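Local coordinates for protein intracellular growth locus, subunit C (Francisella tularensis subsp. tularensis, PDB 2QWU) that is encoded by a pathogenicity island and probably supports growth inside host cells and cell invasion, by a molecular mechanism that is not established, at residues Arg75-Ile87 against Thr198-Ala209. The protein carries 2 engineered substitutions. Numbering follows the deposited sequence.
Engineered in segment 75-87: Met76 (natural residue Leu).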
loop_
_atom_site.group_PDB
_atom_site.type_symbol
_atom_site.label_atom_id
_atom_site.label_comp_id
_atom_site.label_asym_id
_atom_site.label_seq_id
_atom_site.Cartn_x
_atom_site.Cartn_y
_atom_site.Cartn_z
ATOM N N ARG A 75 -3.141 -3.952 -3.179
ATOM C CA ARG A 75 -2.520 -5.264 -3.104
ATOM C C ARG A 75 -1.095 -5.109 -2.721
ATOM O O ARG A 75 -0.437 -4.094 -3.046
ATOM C CB ARG A 75 -2.545 -5.974 -4.451
ATOM C CG ARG A 75 -3.826 -5.858 -5.132
ATOM C CD ARG A 75 -3.724 -6.373 -6.571
ATOM N NE ARG A 75 -3.383 -7.788 -6.648
ATOM C CZ ARG A 75 -4.173 -8.720 -7.203
ATOM N NH1 ARG A 75 -5.367 -8.412 -7.720
ATOM N NH2 ARG A 75 -3.738 -9.965 -7.287
HETATM N N MSE A 76 -0.620 -6.106 -1.994
HETATM C CA MSE A 76 0.771 -6.097 -1.650
HETATM C C MSE A 76 1.218 -7.520 -1.486
HETATM O O MSE A 76 0.469 -8.337 -0.965
HETATM C CB MSE A 76 1.046 -5.347 -0.354
HETATM C CG MSE A 76 2.496 -5.085 -0.206
HETATM SE SE MSE A 76 2.768 -3.916 1.179
HETATM C CE MSE A 76 4.563 -3.808 1.024
ATOM N N SER A 77 2.434 -7.811 -1.946
ATOM C CA SER A 77 3.007 -9.152 -1.816
ATOM C C SER A 77 4.445 -9.003 -1.341
ATOM O O SER A 77 5.238 -8.220 -1.873
ATOM C CB SER A 77 2.905 -9.891 -3.162
ATOM O OG SER A 77 3.576 -11.151 -3.104
ATOM N N ILE A 78 4.759 -9.676 -0.257
ATOM C CA ILE A 78 6.091 -9.638 0.281
ATOM C C ILE A 78 6.610 -11.056 0.474
ATOM O O ILE A 78 6.009 -11.865 1.210
ATOM C CB ILE A 78 6.133 -8.946 1.647
ATOM C CG1 ILE A 78 5.490 -7.564 1.546
ATOM C CG2 ILE A 78 7.598 -8.904 2.131
ATOM C CD1 ILE A 78 5.284 -6.919 2.873
ATOM N N THR A 79 7.694 -11.369 -0.210
ATOM C CA THR A 79 8.314 -12.688 -0.042
ATOM C C THR A 79 9.603 -12.465 0.738
ATOM O O THR A 79 10.537 -11.839 0.223
ATOM C CB THR A 79 8.591 -13.300 -1.381
ATOM O OG1 THR A 79 7.337 -13.423 -2.058
ATOM C CG2 THR A 79 9.245 -14.702 -1.219
ATOM N N PRO A 80 9.634 -12.953 1.994
ATOM C CA PRO A 80 10.791 -12.803 2.867
ATOM C C PRO A 80 12.056 -13.274 2.186
ATOM O O PRO A 80 12.036 -14.203 1.362
ATOM C CB PRO A 80 10.428 -13.644 4.072
ATOM C CG PRO A 80 8.916 -13.444 4.176
ATOM C CD PRO A 80 8.520 -13.621 2.708
ATOM N N GLY A 81 13.160 -12.630 2.516
ATOM C CA GLY A 81 14.397 -13.056 1.902
ATOM C C GLY A 81 15.461 -13.173 2.959
ATOM O O GLY A 81 15.319 -12.544 4.027
ATOM N N SER A 82 16.505 -13.965 2.686
ATOM C CA SER A 82 17.613 -14.119 3.646
ATOM C C SER A 82 18.298 -12.753 3.839
ATOM O O SER A 82 18.666 -12.364 4.964
ATOM C CB SER A 82 18.625 -15.182 3.142
ATOM O OG SER A 82 19.023 -14.913 1.798
ATOM N N ILE A 83 18.461 -12.025 2.750
ATOM C CA ILE A 83 19.007 -10.702 2.840
ATOM C C ILE A 83 17.912 -9.636 2.630
ATOM O O ILE A 83 17.604 -8.867 3.542
ATOM C CB ILE A 83 20.138 -10.445 1.834
ATOM C CG1 ILE A 83 21.289 -11.443 2.052
ATOM C CG2 ILE A 83 20.706 -9.069 2.114
ATOM C CD1 ILE A 83 22.477 -11.167 1.158
ATOM N N ASN A 84 17.351 -9.555 1.430
ATOM C CA ASN A 84 16.317 -8.555 1.194
ATOM C C ASN A 84 15.093 -9.257 0.627
ATOM O O ASN A 84 15.214 -10.265 -0.090
ATOM C CB ASN A 84 16.791 -7.482 0.189
ATOM C CG ASN A 84 18.089 -6.788 0.615
ATOM O OD1 ASN A 84 18.316 -6.490 1.795
ATOM N ND2 ASN A 84 18.931 -6.518 -0.346
ATOM N N PRO A 85 13.897 -8.740 0.940
ATOM C CA PRO A 85 12.654 -9.346 0.431
ATOM C C PRO A 85 12.387 -8.929 -0.998
ATOM O O PRO A 85 13.088 -8.072 -1.523
ATOM C CB PRO A 85 11.598 -8.773 1.351
ATOM C CG PRO A 85 12.146 -7.383 1.632
ATOM C CD PRO A 85 13.607 -7.695 1.944
ATOM N N THR A 86 11.404 -9.560 -1.643
ATOM C CA THR A 86 11.010 -9.163 -3.008
ATOM C C THR A 86 9.587 -8.727 -2.794
ATOM O O THR A 86 8.825 -9.432 -2.147
ATOM C CB THR A 86 11.090 -10.309 -4.034
ATOM O OG1 THR A 86 12.477 -10.653 -4.256
ATOM C CG2 THR A 86 10.509 -9.867 -5.338
ATOM N N ILE A 87 9.254 -7.557 -3.326
ATOM C CA ILE A 87 7.958 -6.960 -3.049
ATOM C C ILE A 87 7.284 -6.394 -4.269
ATOM O O ILE A 87 7.936 -5.806 -5.146
ATOM C CB ILE A 87 8.184 -5.781 -1.995
ATOM C CG1 ILE A 87 8.674 -6.387 -0.675
ATOM C CG2 ILE A 87 6.930 -4.975 -1.765
ATOM C CD1 ILE A 87 9.072 -5.282 0.332
ATOM N N THR A 198 -6.179 -10.081 18.919
ATOM C CA THR A 198 -5.120 -10.402 19.875
ATOM C C THR A 198 -4.033 -11.288 19.178
ATOM O O THR A 198 -3.148 -11.847 19.837
ATOM C CB THR A 198 -5.742 -11.203 21.041
ATOM O OG1 THR A 198 -6.400 -12.359 20.506
ATOM C CG2 THR A 198 -6.796 -10.348 21.796
ATOM N N ASP A 199 -4.087 -11.421 17.845
ATOM C CA ASP A 199 -3.112 -12.271 17.130
ATOM C C ASP A 199 -2.003 -11.432 16.477
ATOM O O ASP A 199 -1.628 -11.648 15.293
ATOM C CB ASP A 199 -3.806 -13.100 16.039
ATOM C CG ASP A 199 -4.569 -14.294 16.590
ATOM O OD1 ASP A 199 -4.106 -14.881 17.596
ATOM O OD2 ASP A 199 -5.606 -14.657 15.990
ATOM N N LYS A 200 -1.481 -10.463 17.230
ATOM C CA LYS A 200 -0.425 -9.604 16.706
ATOM C C LYS A 200 0.920 -10.320 16.550
ATOM O O LYS A 200 1.258 -11.272 17.269
ATOM C CB LYS A 200 -0.240 -8.399 17.604
ATOM C CG LYS A 200 -1.517 -7.596 17.737
ATOM C CD LYS A 200 -1.271 -6.264 18.403
ATOM C CE LYS A 200 -2.595 -5.543 18.627
ATOM N NZ LYS A 200 -2.412 -4.095 18.959
ATOM N N GLY A 201 1.685 -9.883 15.577
ATOM C CA GLY A 201 2.969 -10.498 15.420
ATOM C C GLY A 201 3.871 -9.593 14.643
ATOM O O GLY A 201 3.527 -8.460 14.324
ATOM N N VAL A 202 5.051 -10.122 14.354
ATOM C CA VAL A 202 6.057 -9.394 13.593
ATOM C C VAL A 202 6.540 -10.325 12.503
ATOM O O VAL A 202 7.068 -11.412 12.793
ATOM C CB VAL A 202 7.245 -9.015 14.498
ATOM C CG1 VAL A 202 8.402 -8.401 13.626
ATOM C CG2 VAL A 202 6.764 -8.040 15.580
ATOM N N ALA A 203 6.383 -9.915 11.253
ATOM C CA ALA A 203 6.834 -10.729 10.163
ATOM C C ALA A 203 8.259 -10.313 9.822
ATOM O O ALA A 203 8.488 -9.163 9.456
ATOM C CB ALA A 203 5.969 -10.498 8.999
ATOM N N LYS A 204 9.210 -11.235 9.941
ATOM C CA LYS A 204 10.597 -10.953 9.576
ATOM C C LYS A 204 10.644 -11.064 8.049
ATOM O O LYS A 204 10.214 -12.084 7.457
ATOM C CB LYS A 204 11.529 -11.988 10.244
ATOM C CG LYS A 204 13.011 -11.899 9.874
ATOM C CD LYS A 204 13.702 -10.557 10.202
ATOM C CE LYS A 204 15.221 -10.806 10.350
ATOM N NZ LYS A 204 15.683 -11.931 9.432
ATOM N N ILE A 205 11.128 -10.021 7.398
ATOM C CA ILE A 205 11.162 -10.027 5.929
ATOM C C ILE A 205 12.538 -9.923 5.344
ATOM O O ILE A 205 12.706 -10.160 4.166
ATOM C CB ILE A 205 10.268 -8.907 5.299
ATOM C CG1 ILE A 205 10.777 -7.499 5.652
ATOM C CG2 ILE A 205 8.829 -9.077 5.835
ATOM C CD1 ILE A 205 9.956 -6.379 5.047
ATOM N N GLY A 206 13.525 -9.571 6.168
ATOM C CA GLY A 206 14.856 -9.457 5.616
ATOM C C GLY A 206 15.920 -9.370 6.677
ATOM O O GLY A 206 15.652 -9.521 7.842
ATOM N N TYR A 207 17.135 -9.074 6.235
ATOM C CA TYR A 207 18.275 -8.968 7.103
ATOM C C TYR A 207 18.173 -7.771 8.032
ATOM O O TYR A 207 17.773 -6.691 7.619
ATOM C CB TYR A 207 19.530 -8.872 6.214
ATOM C CG TYR A 207 20.787 -8.510 6.945
ATOM C CD1 TYR A 207 21.354 -9.387 7.856
ATOM C CD2 TYR A 207 21.403 -7.276 6.716
ATOM C CE1 TYR A 207 22.514 -9.048 8.524
ATOM C CE2 TYR A 207 22.549 -6.909 7.373
ATOM C CZ TYR A 207 23.113 -7.799 8.276
ATOM O OH TYR A 207 24.292 -7.464 8.908
ATOM N N ILE A 208 18.456 -7.991 9.310
ATOM C CA ILE A 208 18.491 -6.886 10.290
ATOM C C ILE A 208 19.954 -6.803 10.790
ATOM O O ILE A 208 20.427 -7.709 11.475
ATOM C CB ILE A 208 17.529 -7.144 11.480
ATOM C CG1 ILE A 208 16.082 -7.116 10.956
ATOM C CG2 ILE A 208 17.701 -6.048 12.564
ATOM C CD1 ILE A 208 15.089 -7.697 11.909
ATOM N N ALA A 209 20.659 -5.729 10.434
ATOM C CA ALA A 209 22.073 -5.573 10.829
ATOM C C ALA A 209 22.264 -5.516 12.330
ATOM O O ALA A 209 21.381 -4.950 13.032
ATOM C CB ALA A 209 22.666 -4.323 10.186
HETATM O O HOH W 1 17.516 -12.726 7.577
#
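Two backbone hydrogen bonds join Gly81 and Ile83 of the loop 80-85 to Ile205 and Tyr207 of the C-terminal tail. Gly81 N donates to Ile205 O at 3.0 Å, approaching from above the carbonyl plane. Tyr207 N returns a bond to Ile83 O at 2.7 Å, nearly straight with 172° at the hydrogen. Weaker CA-H...O contacts reinforce the pair: Gly206 CA points at Gly81 O, and Pro80 CA lies 3.5 Å from Ile205 O. Gly206 CA also lies 3.5 Å from Ile83 O. Ile205 O is also covered by the ring of Pro85, whose CB comes within 3.3 Å.

Apolar contacts continue inward. Ile205 sets CG2 against CG2 of Ile78 at 3.9 Å, whereas its CG1, lying between backbone N and carbonyl carbon (chi1 64°), carries CD1 toward Pro85 CG. Leu190 of strand 189-193 touches both isoleucines. At the outer end, the CB of Tyr207 rests near Ile83 CG2.

A water bridges the margin, donating to Ser82 O and accepting from Lys204 NZ.

The arrangement is that of a beta-hairpin connection, linking antiparallel strands 71-79 and 86-96 of the main sheet, to which the tail following strand 200-204 is fastened by backbone hydrogen bonds and by the packing of Ile205.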